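Local coordinates for designed helical repeat protein (PDB 5CWF) that has no known natural function, being a computationally designed stack of helices made to explore which repeat architectures a protein chain can adopt, at residues D25-A28 with R29-R33; A51-M54 with L55-K59; D115-A118 with R119-R123. All blocks are in the same frame, centred on the assembly; numbering follows the deposited sequence.

In the fold
Interactions 1, 2 and 3 are each local contacts along a helix, with a valine beside a larger apolar residue four positions on. Interaction 1 (25-33) and interaction 3 (115-123) lie at the starts of helices 25-44 and 115-134, and in each the partner is an isoleucine; in interaction 2 (51-59), within helix 48-67, it is a leucine. The centres are about 18 Å apart in every pairing, and interactions 1 and 2 come nearest, with about 7 Å between nearest atoms. Interactions 2 and 3 lie on opposite sides of the chain's centre. Calcium is bound directly within interaction 1; in interaction 3 the side chain of Asp115 stays about 5 Å from such an ion.

Interaction 1. Residues D25-A28 with R29-R33; sequences DEVA and REIER. With CA (calcium ion), chain E.
Val27 and Ile31, one helical turn apart, make the tight side of this contact. Their side chains run side by side, with CG1 of Val27 3.9 Å from CD1 of Ile31, and CG1 of Ile31 settles over the turn, 3.3 Å from Val27 O. The carbonyl of Val27 also accepts the Ile31 N-H, 3.0 Å from O to N. Elsewhere the packing is looser and wet. Glu26 CB lies over one face of the Arg29 guanidinium; the charged atoms, Glu26 OE2 and Arg29 NH2, stay 4.3 Å apart, beyond a salt bridge, and a water joins them. Face contact and water bridge are both doubtful, since they hold for one of two modelled conformers of Arg29; the firmer partner of Glu26 is Arg74. Asp25 OD1 binds a calcium ion at 2.4 Å. Further on, Arg33 grips Glu30 side-on, NE and NH2 both reaching the single atom OE1, which the bend of Glu30 at chi2 (69°) brings round. With an alanine here in place of Glu30, Arg33 would probably be left to Glu82 and Glu85 alone. Ala28 and Ile31 press on helix 3-21, Ile31 also reaches helix 48-67, and Glu30 and Arg33 lean on helix 70-89.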
loop_
_atom_site.group_PDB
_atom_site.type_symbol
_atom_site.label_atom_id
_atom_site.label_comp_id
_atom_site.label_asym_id
_atom_site.label_seq_id
_atom_site.Cartn_x
_atom_site.Cartn_y
_atom_site.Cartn_z
ATOM N N ASP A 25 7.689 -12.579 -14.440
ATOM C CA ASP A 25 6.361 -13.165 -14.259
ATOM C C ASP A 25 5.825 -12.989 -12.837
ATOM O O ASP A 25 4.599 -12.795 -12.633
ATOM C CB ASP A 25 6.408 -14.635 -14.650
ATOM C CG ASP A 25 6.518 -14.824 -16.153
ATOM O OD1 ASP A 25 5.501 -14.613 -16.871
ATOM O OD2 ASP A 25 7.643 -15.125 -16.628
ATOM N N GLU A 26 6.698 -13.093 -11.841
ATOM C CA GLU A 26 6.228 -12.921 -10.448
ATOM C C GLU A 26 5.843 -11.468 -10.120
ATOM O O GLU A 26 4.927 -11.191 -9.301
ATOM C CB GLU A 26 7.312 -13.452 -9.499
ATOM C CG GLU A 26 7.460 -14.993 -9.586
ATOM C CD GLU A 26 8.495 -15.583 -8.629
ATOM O OE1 GLU A 26 9.470 -14.891 -8.296
ATOM O OE2 GLU A 26 8.326 -16.748 -8.198
ATOM N N VAL A 27 6.524 -10.521 -10.743
ATOM C CA VAL A 27 6.163 -9.114 -10.592
ATOM C C VAL A 27 4.791 -8.887 -11.206
ATOM O O VAL A 27 3.940 -8.206 -10.635
ATOM C CB VAL A 27 7.185 -8.162 -11.279
ATOM C CG1 VAL A 27 6.712 -6.720 -11.158
ATOM C CG2 VAL A 27 8.535 -8.291 -10.649
ATOM N N ALA A 28 4.596 -9.444 -12.402
ATOM C CA ALA A 28 3.362 -9.285 -13.126
ATOM C C ALA A 28 2.189 -9.859 -12.330
ATOM O O ALA A 28 1.097 -9.266 -12.268
ATOM C CB ALA A 28 3.480 -9.974 -14.482
ATOM N N ARG A 29 2.429 -10.997 -11.685
ATOM C CA ARG A 29 1.391 -11.632 -10.883
ATOM C C ARG A 29 0.957 -10.735 -9.739
ATOM O O ARG A 29 -0.236 -10.562 -9.478
ATOM C CB ARG A 29 1.895 -12.959 -10.311
ATOM C CG ARG A 29 0.940 -13.649 -9.332
ATOM C CD ARG A 29 1.564 -14.937 -8.790
ATOM N NE ARG A 29 2.639 -14.669 -7.832
ATOM C CZ ARG A 29 3.741 -15.407 -7.697
ATOM N NH1 ARG A 29 3.945 -16.474 -8.457
ATOM N NH2 ARG A 29 4.644 -15.074 -6.789
ATOM N N GLU A 30 1.933 -10.134 -9.075
ATOM C CA GLU A 30 1.623 -9.327 -7.904
ATOM C C GLU A 30 0.948 -8.011 -8.289
ATOM O O GLU A 30 0.060 -7.531 -7.576
ATOM C CB GLU A 30 2.887 -9.051 -7.098
ATOM C CG GLU A 30 2.611 -8.715 -5.649
ATOM C CD GLU A 30 2.090 -9.923 -4.867
ATOM O OE1 GLU A 30 1.297 -9.740 -3.918
ATOM O OE2 GLU A 30 2.499 -11.059 -5.192
ATOM N N ILE A 31 1.363 -7.411 -9.400
ATOM C CA ILE A 31 0.667 -6.214 -9.870
ATOM C C ILE A 31 -0.779 -6.576 -10.206
ATOM O O ILE A 31 -1.727 -5.879 -9.817
ATOM C CB ILE A 31 1.356 -5.606 -11.108
ATOM C CG1 ILE A 31 2.752 -5.130 -10.742
ATOM C CG2 ILE A 31 0.488 -4.496 -11.715
ATOM C CD1 ILE A 31 3.563 -4.644 -11.940
ATOM N N GLU A 32 -0.963 -7.701 -10.894
ATOM C CA GLU A 32 -2.299 -8.126 -11.245
ATOM C C GLU A 32 -3.144 -8.424 -10.004
ATOM O O GLU A 32 -4.307 -8.030 -9.953
ATOM C CB GLU A 32 -2.247 -9.346 -12.188
ATOM C CG GLU A 32 -3.568 -9.590 -12.865
ATOM C CD GLU A 32 -3.518 -10.668 -13.948
ATOM O OE1 GLU A 32 -2.443 -10.868 -14.567
ATOM O OE2 GLU A 32 -4.566 -11.310 -14.179
ATOM N N ARG A 33 -2.563 -9.074 -8.992
ATOM C CA ARG A 33 -3.294 -9.323 -7.744
ATOM C C ARG A 33 -3.756 -8.027 -7.081
ATOM O O ARG A 33 -4.877 -7.955 -6.597
ATOM C CB ARG A 33 -2.452 -10.126 -6.750
ATOM C CG ARG A 33 -3.266 -10.590 -5.543
ATOM C CD ARG A 33 -2.513 -11.642 -4.730
ATOM N NE ARG A 33 -1.532 -11.066 -3.815
ATOM C CZ ARG A 33 -1.816 -10.640 -2.584
ATOM N NH1 ARG A 33 -3.064 -10.699 -2.125
ATOM N NH2 ARG A 33 -0.854 -10.150 -1.813
HETATM CA CA CA E . 4.028 -16.416 -17.507
HETATM O O HOH W 1 6.420 -17.200 -5.914
#

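Interaction 2. Residues A51-M54 with L55-K59; sequences AKVM and LALAK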
loop_
_atom_site.group_PDB
_atom_site.type_symbol
_atom_site.label_atom_id
_atom_site.label_comp_id
_atom_site.label_asym_id
_atom_site.label_seq_id
_atom_site.Cartn_x
_atom_site.Cartn_y
_atom_site.Cartn_z
ATOM N N ALA A 51 -12.487 5.360 -2.532
ATOM C CA ALA A 51 -11.993 5.686 -3.863
ATOM C C ALA A 51 -10.653 6.412 -3.755
ATOM O O ALA A 51 -9.738 6.175 -4.559
ATOM C CB ALA A 51 -13.008 6.529 -4.617
ATOM N N LYS A 52 -10.534 7.281 -2.754
ATOM C CA LYS A 52 -9.299 8.041 -2.537
ATOM C C LYS A 52 -8.115 7.120 -2.270
ATOM O O LYS A 52 -7.060 7.257 -2.878
ATOM C CB LYS A 52 -9.453 9.003 -1.356
ATOM C CG LYS A 52 -10.347 10.193 -1.608
ATOM C CD LYS A 52 -10.737 10.888 -0.304
ATOM C CE LYS A 52 -9.533 11.249 0.568
ATOM N NZ LYS A 52 -9.960 11.757 1.912
ATOM N N VAL A 53 -8.294 6.195 -1.333
ATOM C CA VAL A 53 -7.251 5.239 -0.995
ATOM C C VAL A 53 -6.896 4.387 -2.208
ATOM O O VAL A 53 -5.715 4.183 -2.503
ATOM C CB VAL A 53 -7.683 4.326 0.182
ATOM C CG1 VAL A 53 -6.620 3.264 0.497
ATOM C CG2 VAL A 53 -7.996 5.160 1.405
ATOM N N MET A 54 -7.912 3.916 -2.935
ATOM C CA MET A 54 -7.653 3.036 -4.063
ATOM C C MET A 54 -6.867 3.749 -5.161
ATOM O O MET A 54 -5.999 3.141 -5.789
ATOM C CB MET A 54 -8.950 2.494 -4.658
ATOM C CG MET A 54 -9.752 1.569 -3.760
ATOM S SD MET A 54 -8.804 0.204 -3.069
ATOM C CE MET A 54 -8.555 0.791 -1.397
ATOM N N LEU A 55 -7.151 5.031 -5.393
ATOM C CA LEU A 55 -6.407 5.772 -6.417
ATOM C C LEU A 55 -4.954 5.921 -6.038
ATOM O O LEU A 55 -4.054 5.727 -6.873
ATOM C CB LEU A 55 -7.046 7.135 -6.662
ATOM C CG LEU A 55 -6.424 7.998 -7.767
ATOM C CD1 LEU A 55 -6.516 7.292 -9.119
ATOM C CD2 LEU A 55 -7.108 9.367 -7.835
ATOM N N ALA A 56 -4.707 6.258 -4.779
ATOM C CA ALA A 56 -3.334 6.406 -4.319
ATOM C C ALA A 56 -2.585 5.077 -4.478
ATOM O O ALA A 56 -1.451 5.054 -4.948
ATOM C CB ALA A 56 -3.300 6.881 -2.861
ATOM N N LEU A 57 -3.214 3.969 -4.105
ATOM C CA LEU A 57 -2.558 2.654 -4.215
ATOM C C LEU A 57 -2.249 2.254 -5.656
ATOM O O LEU A 57 -1.146 1.781 -5.952
ATOM C CB LEU A 57 -3.432 1.568 -3.585
ATOM C CG LEU A 57 -3.570 1.637 -2.054
ATOM C CD1 LEU A 57 -4.453 0.513 -1.533
ATOM C CD2 LEU A 57 -2.173 1.567 -1.405
ATOM N N ALA A 58 -3.214 2.471 -6.537
ATOM C CA ALA A 58 -3.047 2.169 -7.945
ATOM C C ALA A 58 -1.870 2.952 -8.511
ATOM O O ALA A 58 -1.020 2.389 -9.194
ATOM C CB ALA A 58 -4.331 2.489 -8.704
ATOM N N LYS A 59 -1.791 4.242 -8.202
ATOM C CA LYS A 59 -0.646 5.048 -8.664
ATOM C C LYS A 59 0.667 4.581 -8.079
ATOM O O LYS A 59 1.706 4.654 -8.748
ATOM C CB LYS A 59 -0.819 6.515 -8.312
ATOM C CG LYS A 59 -1.898 7.238 -9.073
ATOM C CD LYS A 59 -2.082 8.608 -8.458
ATOM C CE LYS A 59 -3.052 9.474 -9.216
ATOM N NZ LYS A 59 -3.222 10.755 -8.467
#
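Leu57 folds back over the turn before it and meets Val53 and Met54 in succession. Its CB rests near two carbonyls at once, 3.6 Å from Val53 O and 3.7 Å from Met54 O. Because CG stands anti to the carbonyl carbon of Leu57 (chi1 -69°), it is laid back along the helix and comes to 3.4 Å from Val53 O, the same oxygen that accepts the Leu57 N-H in a bond of 3.0 Å. From there CD1 of Leu57 reaches two side chains and also stays near Val53 O. It lies 4.0 Å from CG1 of Val53, whose side chain runs alongside, and 4.1 Å from CE of Met54, at the end of a thioether chain that passes at a slant. Met54 owes this reach to bends at chi2 and chi3, which swing its methyl round towards the leucine. The setting is a two-layered helical repeat fold, and helix 48-67 faces partners on several sides. Val53, Met54 and Leu57 pack against helix 70-89, where Leu87 meets the first two and Ile83 and Val84 meet the leucine; Met54 also touches Ile38, Ala41 and Leu42 of helix 25-44. The Leu55 side chain packs on Glu4, Met5 and Val8 of helix 3-21, Ala58 touches Val8 as well, and Ala56 touches Ala103 of helix 93-111. Within the helix itself, CB of Leu55 lies 3.5 Å from Ala51 O, and CB of Ala58 3.4 Å from Met54 O, each beside the carbonyl that its own backbone N-H bonds.

Interaction 3. Residues D115-A118 with R119-R123; sequences DEVA and REIAR
The carboxylates of Glu116 and Glu120, one turn apart, draw to 4.4 Å between OE1 of Glu116 and OE2 of Glu120. Two like charges this near would be expected to repel somewhat; in the modelled conformer of Arg119, its NH1 lies 5.4 Å from Glu116 OE1, a nearby positive charge that would probably ease the repulsion. Beside them, the guanidinium of Arg123 carries the aliphatic CD of Arg119 on one face, 3.9 Å above the plane and over its centre. This too rests on one of two modelled conformers of Arg119 and is doubtful to that extent. In the same conformer both arginines direct NE to Glu75 of helix 70-89, Arg119 to OE2 and Arg123 to OE1, and a single carboxylate then joins them across to that helix. This designed helical repeat stacks one pair of helices on the next, and Asp115, its OD1 held by Asn68 ND2 and the backbone N of Asp69, joins the beginning of helix 115-134 to the loop ahead of helix 70-89. Glu120 starts its course close to the backbone: with CG anti to its carbonyl carbon (chi1 -64°), that atom is laid back to 3.3 Å from Glu116 O, the acceptor of the Glu120 N-H. The apolar flank is built from Val117 and Ile121, lying side by side with their CG1 atoms 3.9 Å apart. CG1 of Ile121 also nestles 3.2 Å from Val117 O, whose bond from Ile121 N measures 2.9 Å. Beyond this pair, Ile121 packs against Val151, Ala154 and Ala155 of helix 138-156 and Ala163 of helix 160-176, while Ala118 rests on Val72 and Ile76.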
loop_
_atom_site.group_PDB
_atom_site.type_symbol
_atom_site.label_atom_id
_atom_site.label_comp_id
_atom_site.label_asym_id
_atom_site.label_seq_id
_atom_site.Cartn_x
_atom_site.Cartn_y
_atom_site.Cartn_z
ATOM N N ASP A 115 15.286 2.733 -3.874
ATOM C CA ASP A 115 14.867 1.339 -3.640
ATOM C C ASP A 115 14.855 0.916 -2.172
ATOM O O ASP A 115 14.011 0.114 -1.778
ATOM C CB ASP A 115 15.757 0.339 -4.392
ATOM C CG ASP A 115 15.474 0.279 -5.882
ATOM O OD1 ASP A 115 14.338 0.567 -6.306
ATOM O OD2 ASP A 115 16.380 -0.121 -6.635
ATOM N N GLU A 116 15.801 1.404 -1.376
ATOM C CA GLU A 116 15.894 0.985 0.024
ATOM C C GLU A 116 14.752 1.599 0.818
ATOM O O GLU A 116 14.124 0.939 1.651
ATOM C CB GLU A 116 17.267 1.361 0.619
ATOM C CG GLU A 116 17.479 0.982 2.102
ATOM C CD GLU A 116 18.078 -0.408 2.284
ATOM O OE1 GLU A 116 17.660 -1.334 1.552
ATOM O OE2 GLU A 116 18.978 -0.569 3.150
ATOM N N VAL A 117 14.460 2.870 0.559
ATOM C CA VAL A 117 13.345 3.524 1.229
ATOM C C VAL A 117 12.020 2.900 0.804
ATOM O O VAL A 117 11.152 2.633 1.636
ATOM C CB VAL A 117 13.359 5.044 0.946
ATOM C CG1 VAL A 117 12.068 5.709 1.411
ATOM C CG2 VAL A 117 14.575 5.666 1.617
ATOM N N ALA A 118 11.866 2.629 -0.489
ATOM C CA ALA A 118 10.624 2.061 -0.978
ATOM C C ALA A 118 10.386 0.717 -0.308
ATOM O O ALA A 118 9.270 0.417 0.123
ATOM C CB ALA A 118 10.662 1.925 -2.477
ATOM N N ARG A 119 11.439 -0.089 -0.197
ATOM C CA ARG A 119 11.305 -1.398 0.434
ATOM C C ARG A 119 10.919 -1.288 1.908
ATOM O O ARG A 119 10.084 -2.050 2.388
ATOM C CB ARG A 119 12.612 -2.176 0.313
ATOM C CG ARG A 119 12.677 -3.402 1.219
ATOM C CD ARG A 119 13.881 -4.298 0.897
ATOM N NE ARG A 119 13.748 -4.977 -0.391
ATOM C CZ ARG A 119 14.665 -5.793 -0.905
ATOM N NH1 ARG A 119 15.790 -6.042 -0.246
ATOM N NH2 ARG A 119 14.458 -6.367 -2.082
ATOM N N GLU A 120 11.538 -0.370 2.638
ATOM C CA GLU A 120 11.279 -0.277 4.074
ATOM C C GLU A 120 9.918 0.367 4.372
ATOM O O GLU A 120 9.282 0.029 5.354
ATOM C CB GLU A 120 12.375 0.492 4.796
ATOM C CG GLU A 120 13.778 -0.155 4.763
ATOM C CD GLU A 120 13.831 -1.633 5.155
ATOM O OE1 GLU A 120 12.961 -2.113 5.895
ATOM O OE2 GLU A 120 14.820 -2.302 4.789
ATOM N N ILE A 121 9.490 1.322 3.549
ATOM C CA ILE A 121 8.161 1.929 3.728
ATOM C C ILE A 121 7.087 0.866 3.469
ATOM O O ILE A 121 6.158 0.713 4.268
ATOM C CB ILE A 121 7.979 3.171 2.802
ATOM C CG1 ILE A 121 8.941 4.299 3.228
ATOM C CG2 ILE A 121 6.535 3.661 2.794
ATOM C CD1 ILE A 121 8.628 4.912 4.590
ATOM N N ALA A 122 7.252 0.079 2.408
ATOM C CA ALA A 122 6.291 -0.975 2.105
ATOM C C ALA A 122 6.224 -1.971 3.259
ATOM O O ALA A 122 5.155 -2.438 3.615
ATOM C CB ALA A 122 6.664 -1.678 0.821
ATOM N N ARG A 123 7.369 -2.298 3.843
ATOM C CA ARG A 123 7.387 -3.283 4.933
ATOM C C ARG A 123 6.727 -2.760 6.213
ATOM O O ARG A 123 6.083 -3.508 6.954
ATOM C CB ARG A 123 8.818 -3.714 5.200
ATOM C CG ARG A 123 9.270 -4.689 4.167
ATOM C CD ARG A 123 10.750 -4.989 4.249
ATOM N NE ARG A 123 11.069 -6.096 3.355
ATOM C CZ ARG A 123 12.210 -6.767 3.379
ATOM N NH1 ARG A 123 13.139 -6.455 4.269
ATOM N NH2 ARG A 123 12.410 -7.763 2.525
#